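Local coordinates for protein glutathione S-transferase 2 (Heligmosomoides polygyrus, PDB 1TW9) that probably catalyses the conjugation of glutathione to electrophilic substrates, as a dimeric glutathione transferase related to the sigma class, at residues Q36-F39 and V40-A44. Numbering follows the deposited sequence.
Sequences QETF and VPLKA. Unlike the reference sequence in segment 40-44: V40 (reference Ala).
F39 and K43, one turn apart, form the side that faces the fold, where F39 is buried. The F39 ring, its CG anti to the backbone N (chi1 170°), crosses the aliphatic part of the lysine obliquely, CB to CD, with F39 CE2 4.0 Å from K43 CB. K43 runs extended through CE, and its last torsion (chi4 80°) turns NZ aside to a hydrogen bond with the carbonyl oxygen of G49. The F39 ring also meets that of F9, from strand 4-9, with the planes at about 50°.

Two backbone bonds join the halves: V40 N reaches back to Q36 O (3.2 Å), a helical i to i+4 bond, and L42 N to F39 O (2.8 Å), with the donor above the carbonyl plane. P41 has no N-H for E37 O; its ring packs there instead, P41 CD lying 3.3 Å from E37 O and 3.4 Å from T38 O.

On the exposed side, V40 CG2 is squeezed against Q36, 3.0 Å from Q36 O and 3.2 Å from Q36 NE2, the two side chains crossing at about a right angle. Packing is looser at L42, which sets both methyls beside T38 O, with CD2 at 3.5 Å, but brings CD2 no nearer than 4.1 Å to T38 OG1. This is a short helical stretch, regular in 36-39 and continued with helical angles in 40-44, between strands 30-34 and 53-56 of the thioredoxin-like N-terminal domain of glutathione transferases, with F39 turned toward F9 of the sheet.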
loop_
_atom_site.group_PDB
_atom_site.type_symbol
_atom_site.label_atom_id
_atom_site.label_comp_id
_atom_site.label_asym_id
_atom_site.label_seq_id
_atom_site.Cartn_x
_atom_site.Cartn_y
_atom_site.Cartn_z
ATOM N N GLN A 36 24.556 8.348 -2.958
ATOM C CA GLN A 36 23.881 9.592 -2.578
ATOM C C GLN A 36 24.279 10.694 -3.552
ATOM O O GLN A 36 23.466 11.539 -3.920
ATOM C CB GLN A 36 24.267 10.032 -1.165
ATOM C CG GLN A 36 23.109 10.480 -0.253
ATOM C CD GLN A 36 21.951 11.175 -0.968
ATOM O OE1 GLN A 36 20.797 10.841 -0.737
ATOM N NE2 GLN A 36 22.261 12.154 -1.805
ATOM N N GLU A 37 25.539 10.674 -3.964
ATOM C CA GLU A 37 26.076 11.695 -4.827
ATOM C C GLU A 37 25.478 11.622 -6.228
ATOM O O GLU A 37 25.202 12.661 -6.840
ATOM C CB GLU A 37 27.614 11.602 -4.870
ATOM C CG GLU A 37 28.311 12.048 -3.590
ATOM C CD GLU A 37 28.273 11.045 -2.432
ATOM O OE1 GLU A 37 27.904 9.854 -2.627
ATOM O OE2 GLU A 37 28.638 11.484 -1.304
ATOM N N THR A 38 25.249 10.419 -6.757
ATOM C CA THR A 38 24.637 10.357 -8.084
ATOM C C THR A 38 23.124 10.511 -8.005
ATOM O O THR A 38 22.498 10.895 -8.992
ATOM C CB THR A 38 25.008 9.085 -8.847
ATOM O OG1 THR A 38 24.336 9.069 -10.120
ATOM C CG2 THR A 38 24.485 7.890 -8.153
ATOM N N PHE A 39 22.554 10.217 -6.842
ATOM C CA PHE A 39 21.103 10.383 -6.629
ATOM C C PHE A 39 20.676 11.850 -6.710
ATOM O O PHE A 39 19.632 12.157 -7.288
ATOM C CB PHE A 39 20.709 9.843 -5.260
ATOM C CG PHE A 39 19.289 10.180 -4.848
ATOM C CD1 PHE A 39 18.223 9.424 -5.299
ATOM C CD2 PHE A 39 19.022 11.274 -4.044
ATOM C CE1 PHE A 39 16.925 9.740 -4.921
ATOM C CE2 PHE A 39 17.736 11.573 -3.683
ATOM C CZ PHE A 39 16.681 10.771 -4.142
ATOM N N VAL A 40 21.488 12.735 -6.126
ATOM C CA VAL A 40 21.131 14.170 -5.980
ATOM C C VAL A 40 20.628 14.845 -7.274
ATOM O O VAL A 40 19.515 15.394 -7.275
ATOM C CB VAL A 40 22.269 14.989 -5.384
ATOM C CG1 VAL A 40 21.815 16.438 -5.191
ATOM C CG2 VAL A 40 22.718 14.401 -4.074
ATOM N N PRO A 41 21.399 14.785 -8.369
ATOM C CA PRO A 41 20.932 15.311 -9.650
ATOM C C PRO A 41 19.789 14.533 -10.293
ATOM O O PRO A 41 19.167 15.032 -11.241
ATOM C CB PRO A 41 22.182 15.211 -10.533
ATOM C CG PRO A 41 23.333 15.171 -9.536
ATOM C CD PRO A 41 22.764 14.237 -8.502
ATOM N N LEU A 42 19.514 13.321 -9.809
ATOM C CA LEU A 42 18.465 12.503 -10.389
ATOM C C LEU A 42 17.134 12.703 -9.655
ATOM O O LEU A 42 16.081 12.357 -10.191
ATOM C CB LEU A 42 18.872 11.016 -10.390
ATOM C CG LEU A 42 19.748 10.525 -11.566
ATOM C CD1 LEU A 42 20.748 11.562 -11.964
ATOM C CD2 LEU A 42 20.441 9.207 -11.250
ATOM N N LYS A 43 17.168 13.280 -8.451
ATOM C CA LYS A 43 15.960 13.371 -7.595
ATOM C C LYS A 43 14.747 13.970 -8.291
ATOM O O LYS A 43 13.625 13.408 -8.247
ATOM C CB LYS A 43 16.316 14.147 -6.331
ATOM C CG LYS A 43 15.190 14.485 -5.376
ATOM C CD LYS A 43 15.776 15.066 -4.111
ATOM C CE LYS A 43 14.751 15.512 -3.095
ATOM N NZ LYS A 43 14.259 14.309 -2.338
ATOM N N ALA A 44 14.971 15.090 -8.980
ATOM C CA ALA A 44 13.899 15.766 -9.706
ATOM C C ALA A 44 13.288 14.884 -10.819
ATOM O O ALA A 44 12.201 15.198 -11.296
ATOM C CB ALA A 44 14.391 17.055 -10.282
#